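Local coordinates for protein quinone oxidoreductase (Coxiella burnetii, PDB 3TQH) that binds NADPH and probably uses it to reduce quinones, as in related medium-chain dehydrogenases/reductases, at residues 228-231 and 232-235; 252-255 and 256-260. All blocks are in the same frame, centred on the assembly; numbering follows the deposited sequence.

Contact 1: 228-231 and 232-235; sequences GIQS and IDCL
I232 N, D233 N and C234 N each reach back three residues, to I229 O, Q230 O and S231 O, so the backbone here follows i to i-3 bonding. The first bond is weak, 3.3 Å between I232 N and I229 O. The next two are firmer: D233 N lies 3.2 Å from Q230 O, and C234 N also 3.2 Å from S231 O, with a straighter N-H approach of 160°.

Side chains of I232, D233 and C234 also lie against carbonyl oxygens of the preceding turn. I232 lays its CG1 branch back along that turn, CD1 coming within 3.5 Å of I229 O; CG1 stands beside the backbone N (chi1 -63°), which turns the branch that way. C234 carries SG between its N and carbonyl carbon (chi1 76°), and this brings SG to 3.2 Å from S231 O. D233 rests its CB 3.5 Å from Q230 O on the exposed side.

The polar end of S231 is engaged elsewhere: OG hydrogen-bonds H159 NE2 and V227 O. I229 and I232 face helix 249-258, whereas S231 and C234 touch V219 of strand 216-221. In this protein the i to i-3 bonds at 232-234 carry the chain from helix 225-231 to strand 235-236 of the Rossmann-type nucleotide-binding domain.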
ATOM      1  N   GLY A 228      13.403   0.876  12.379  1.00 18.40           N
ATOM      2  CA  GLY A 228      12.701   2.063  12.857  1.00 17.93           C
ATOM      3  C   GLY A 228      13.322   2.638  14.113  1.00 19.04           C
ATOM      4  O   GLY A 228      13.529   3.847  14.206  1.00 19.00           O
ATOM      5  N   ILE A 229      13.624   1.773  15.082  1.00 20.35           N
ATOM      6  CA  ILE A 229      14.286   2.195  16.322  1.00 21.63           C
ATOM      7  C   ILE A 229      15.630   2.859  16.029  1.00 21.81           C
ATOM      8  O   ILE A 229      15.935   3.919  16.569  1.00 22.36           O
ATOM      9  CB  ILE A 229      14.549   1.007  17.287  1.00 23.21           C
ATOM     10  CG1 ILE A 229      13.242   0.354  17.743  1.00 24.15           C
ATOM     11  CG2 ILE A 229      15.355   1.469  18.501  1.00 24.08           C
ATOM     12  CD1 ILE A 229      12.204   1.331  18.238  1.00 25.80           C
ATOM     13  N   GLN A 230      16.428   2.217  15.180  1.00 21.66           N
ATOM     14  CA  GLN A 230      17.739   2.737  14.800  1.00 22.24           C
ATOM     15  C   GLN A 230      17.626   4.109  14.138  1.00 20.89           C
ATOM     16  O   GLN A 230      18.484   4.957  14.341  1.00 21.68           O
ATOM     17  CB  GLN A 230      18.451   1.759  13.849  1.00 22.74           C
ATOM     18  CG  GLN A 230      19.296   0.690  14.533  1.00 26.24           C
ATOM     19  CD  GLN A 230      20.791   0.909  14.311  1.00 30.95           C
ATOM     20  OE1 GLN A 230      21.309   0.658  13.216  1.00 33.40           O
ATOM     21  NE2 GLN A 230      21.489   1.380  15.344  1.00 33.04           N
ATOM     22  N   SER A 231      16.566   4.319  13.358  1.00 19.24           N
ATOM     23  CA  SER A 231      16.391   5.548  12.576  1.00 18.39           C
ATOM     24  C   SER A 231      16.251   6.797  13.441  1.00 18.61           C
ATOM     25  O   SER A 231      16.561   7.892  12.997  1.00 18.27           O
ATOM     26  CB  SER A 231      15.167   5.430  11.661  1.00 17.21           C
ATOM     27  OG  SER A 231      15.290   4.319  10.785  1.00 17.48           O
ATOM     28  N   ILE A 232      15.785   6.619  14.673  1.00 18.95           N
ATOM     29  CA  ILE A 232      15.643   7.715  15.623  1.00 19.75           C
ATOM     30  C   ILE A 232      16.970   8.472  15.843  1.00 21.05           C
ATOM     31  O   ILE A 232      16.966   9.695  15.996  1.00 21.27           O
ATOM     32  CB  ILE A 232      15.096   7.195  16.977  1.00 20.52           C
ATOM     33  CG1 ILE A 232      13.691   6.595  16.795  1.00 19.60           C
ATOM     34  CG2 ILE A 232      15.052   8.311  18.011  1.00 21.25           C
ATOM     35  CD1 ILE A 232      13.252   5.719  17.934  1.00 19.76           C
ATOM     36  N   ASP A 233      18.092   7.747  15.830  1.00 21.74           N
ATOM     37  CA  ASP A 233      19.419   8.340  16.054  1.00 23.50           C
ATOM     38  C   ASP A 233      19.873   9.349  14.981  1.00 23.16           C
ATOM     39  O   ASP A 233      20.793  10.129  15.226  1.00 24.04           O
ATOM     40  CB  ASP A 233      20.486   7.243  16.160  1.00 24.62           C
ATOM     41  CG  ASP A 233      20.345   6.387  17.419  1.00 27.28           C
ATOM     42  OD1 ASP A 233      19.892   6.906  18.465  1.00 28.62           O
ATOM     43  OD2 ASP A 233      20.714   5.185  17.357  1.00 30.07           O
ATOM     44  N   CYS A 234      19.256   9.329  13.799  1.00 21.62           N
ATOM     45  CA  CYS A 234      19.665  10.235  12.720  1.00 21.72           C
ATOM     46  C   CYS A 234      18.776  11.482  12.606  1.00 21.34           C
ATOM     47  O   CYS A 234      19.061  12.373  11.815  1.00 21.58           O
ATOM     48  CB  CYS A 234      19.750   9.486  11.382  1.00 20.80           C
ATOM     49  SG  CYS A 234      18.177   9.097  10.572  1.00 20.12           S
ATOM     50  N   LEU A 235      17.724  11.558  13.417  1.00 20.93           N
ATOM     51  CA  LEU A 235      16.829  12.714  13.410  1.00 20.77           C
ATOM     52  C   LEU A 235      17.472  13.956  14.007  1.00 22.40           C
ATOM     53  O   LEU A 235      18.194  13.868  14.999  1.00 23.48           O
ATOM     54  CB  LEU A 235      15.563  12.423  14.222  1.00 20.36           C
ATOM     55  CG  LEU A 235      14.576  11.389  13.704  1.00 18.48           C
ATOM     56  CD1 LEU A 235      13.462  11.239  14.723  1.00 18.14           C
ATOM     57  CD2 LEU A 235      14.024  11.797  12.347  1.00 17.03           C
TER

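Contact 2: 252-255 and 256-260; sequences VIEV and AKQKH
V255, E254 and A256 carry most of this local contact, made along the last turns of helix 249-258, the helix of a beta-alpha-beta crossover between parallel strands 239-243 and 262-264 of the Rossmann-type sheet. Its backbone evidence is regular alpha-helical i to i-4 bonding, with A256 N to V252 O and K259 N to V255 O both 3.0 Å.

V255 lies about one turn before the helix end. Its carbonyl accepts the K259 amide and also has K259 CG at 3.2 Å from V255 O. With CG1 of V255 anti to its own N (chi1 174°), CG2 lies beside that N, on the side where the Q258 amide comes near: Q258 OE1 is 3.7 Å from V255 CA and, more loosely, 4.2 Å from V255 CG2.

A256 sits on the inner side, its CB 3.4 Å from V252 O, and packs on A263 of strand 262-264 and on I232.

On the exposed side, E254 is bent at chi2 (57°), which folds the carboxylate over the next turn. OE1 comes against the K257 chain at an angle, 3.6 Å from CD, yet stays 4.4 Å from K257 NZ, too far for a salt bridge. OE2 approaches the Q258 amide, the two planes 53° apart.

H260, with positive phi and two bonds back into the last turn, closes the helix in a Schellman motif. The H260 N to K257 O bond measures 2.9 Å.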
ATOM      1  N   VAL A 252       8.190   1.908  18.575  1.00 16.68           N
ATOM      2  CA  VAL A 252       9.036   2.923  17.948  1.00 15.07           C
ATOM      3  C   VAL A 252       8.773   4.320  18.516  1.00 14.99           C
ATOM      4  O   VAL A 252       9.705   5.085  18.758  1.00 14.92           O
ATOM      5  CB  VAL A 252       8.854   2.942  16.404  1.00 13.49           C
ATOM      6  CG1 VAL A 252       9.579   4.139  15.781  1.00 12.19           C
ATOM      7  CG2 VAL A 252       9.354   1.632  15.791  1.00 12.91           C
ATOM      8  N   ILE A 253       7.501   4.641  18.723  1.00 14.94           N
ATOM      9  CA  ILE A 253       7.101   5.933  19.275  1.00 15.33           C
ATOM     10  C   ILE A 253       7.620   6.100  20.705  1.00 17.20           C
ATOM     11  O   ILE A 253       8.073   7.185  21.082  1.00 17.57           O
ATOM     12  CB  ILE A 253       5.561   6.095  19.265  1.00 15.61           C
ATOM     13  CG1 ILE A 253       5.036   6.209  17.832  1.00 14.17           C
ATOM     14  CG2 ILE A 253       5.133   7.316  20.065  1.00 16.09           C
ATOM     15  CD1 ILE A 253       3.560   5.909  17.719  1.00 14.18           C
ATOM     16  N   GLU A 254       7.555   5.027  21.493  1.00 18.35           N
ATOM     17  CA  GLU A 254       8.052   5.059  22.868  1.00 20.45           C
ATOM     18  C   GLU A 254       9.559   5.324  22.923  1.00 20.45           C
ATOM     19  O   GLU A 254      10.008   6.184  23.683  1.00 21.55           O
ATOM     20  CB  GLU A 254       7.686   3.765  23.613  1.00 21.82           C
ATOM     21  CG  GLU A 254       8.244   3.634  25.032  1.00 24.31           C
ATOM     22  CD  GLU A 254       7.843   4.777  25.971  1.00 26.99           C
ATOM     23  OE1 GLU A 254       6.917   5.548  25.635  1.00 27.13           O
ATOM     24  OE2 GLU A 254       8.455   4.895  27.062  1.00 28.89           O
ATOM     25  N   VAL A 255      10.340   4.616  22.113  1.00 19.67           N
ATOM     26  CA  VAL A 255      11.792   4.839  22.106  1.00 20.17           C
ATOM     27  C   VAL A 255      12.113   6.252  21.620  1.00 19.69           C
ATOM     28  O   VAL A 255      13.020   6.890  22.140  1.00 20.75           O
ATOM     29  CB  VAL A 255      12.562   3.792  21.262  1.00 19.59           C
ATOM     30  CG1 VAL A 255      14.048   4.154  21.170  1.00 19.23           C
ATOM     31  CG2 VAL A 255      12.403   2.406  21.872  1.00 20.40           C
ATOM     32  N   ALA A 256      11.359   6.743  20.643  1.00 18.58           N
ATOM     33  CA  ALA A 256      11.513   8.123  20.185  1.00 18.47           C
ATOM     34  C   ALA A 256      11.272   9.105  21.335  1.00 20.23           C
ATOM     35  O   ALA A 256      12.083  10.008  21.571  1.00 20.78           O
ATOM     36  CB  ALA A 256      10.569   8.410  19.028  1.00 17.13           C
ATOM     37  N   LYS A 257      10.170   8.912  22.057  1.00 21.11           N
ATOM     38  CA  LYS A 257       9.845   9.746  23.218  1.00 23.11           C
ATOM     39  C   LYS A 257      10.999   9.765  24.218  1.00 24.64           C
ATOM     40  O   LYS A 257      11.324  10.812  24.770  1.00 25.69           O
ATOM     41  CB  LYS A 257       8.558   9.251  23.902  1.00 23.93           C
ATOM     42  CG  LYS A 257       8.157  10.003  25.185  1.00 26.39           C
ATOM     43  CD  LYS A 257       7.401   9.086  26.148  1.00 28.73           C
ATOM     44  CE  LYS A 257       6.998   9.809  27.421  1.00 32.21           C
ATOM     45  NZ  LYS A 257       5.997   9.032  28.233  1.00 34.65           N
ATOM     46  N   GLN A 258      11.611   8.605  24.446  1.00 25.09           N
ATOM     47  CA  GLN A 258      12.734   8.496  25.387  1.00 26.93           C
ATOM     48  C   GLN A 258      13.977   9.218  24.868  1.00 26.52           C
ATOM     49  O   GLN A 258      14.760   9.746  25.651  1.00 27.71           O
ATOM     50  CB  GLN A 258      13.045   7.027  25.694  1.00 27.45           C
ATOM     51  CG  GLN A 258      11.973   6.339  26.541  1.00 29.53           C
ATOM     52  CD  GLN A 258      12.162   4.828  26.634  1.00 31.94           C
ATOM     53  OE1 GLN A 258      12.507   4.162  25.654  1.00 32.22           O
ATOM     54  NE2 GLN A 258      11.925   4.279  27.820  1.00 35.62           N
ATOM     55  N   LYS A 259      14.142   9.254  23.547  1.00 24.94           N
ATOM     56  CA  LYS A 259      15.209  10.047  22.923  1.00 25.09           C
ATOM     57  C   LYS A 259      14.788  11.507  22.726  1.00 25.15           C
ATOM     58  O   LYS A 259      15.528  12.282  22.127  1.00 25.06           O
ATOM     59  CB  LYS A 259      15.606   9.459  21.567  1.00 23.45           C
ATOM     60  CG  LYS A 259      16.006   7.977  21.582  1.00 24.50           C
ATOM     61  CD  LYS A 259      17.491   7.751  21.852  1.00 26.59           C
ATOM     62  CE  LYS A 259      17.932   6.380  21.348  1.00 26.11           C
ATOM     63  NZ  LYS A 259      19.267   5.985  21.879  1.00 28.57           N
ATOM     64  N   HIS A 260      13.597  11.866  23.216  1.00 25.62           N
ATOM     65  CA  HIS A 260      13.057  13.225  23.129  1.00 26.18           C
ATOM     66  C   HIS A 260      12.877  13.665  21.677  1.00 24.60           C
ATOM     67  O   HIS A 260      13.170  14.805  21.318  1.00 24.98           O
ATOM     68  CB  HIS A 260      13.926  14.208  23.929  1.00 28.30           C
ATOM     69  CG  HIS A 260      13.924  13.944  25.404  1.00 30.65           C
ATOM     70  ND1 HIS A 260      14.136  14.932  26.342  1.00 33.52           N
ATOM     71  CD2 HIS A 260      13.708  12.805  26.103  1.00 31.39           C
ATOM     72  CE1 HIS A 260      14.067  14.408  27.554  1.00 35.14           C
ATOM     73  NE2 HIS A 260      13.809  13.118  27.436  1.00 34.08           N
TER

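How the contacts relate
Following the chain, contact 1 comes first, rounding off helix 225-231 ahead of strand 235-236; after strand 239-243, contact 2 spans the end of helix 249-258 before strand 262-264. Each is a continuous stretch closing only a turn, so the two are in series and neither nest nor cross. Their centres are about 10 Å apart, and the elements touch side by side: I232 CD1 packs 3.5 Å from A256 N and 3.7 Å from V255 CG1, while I229 CD1 lies 3.6 Å from V252 CA. On the solvent side, D233 OD1 and K259 NZ form a long, weak ion pair. Together they join neighbouring helices on one face of the parallel sheet.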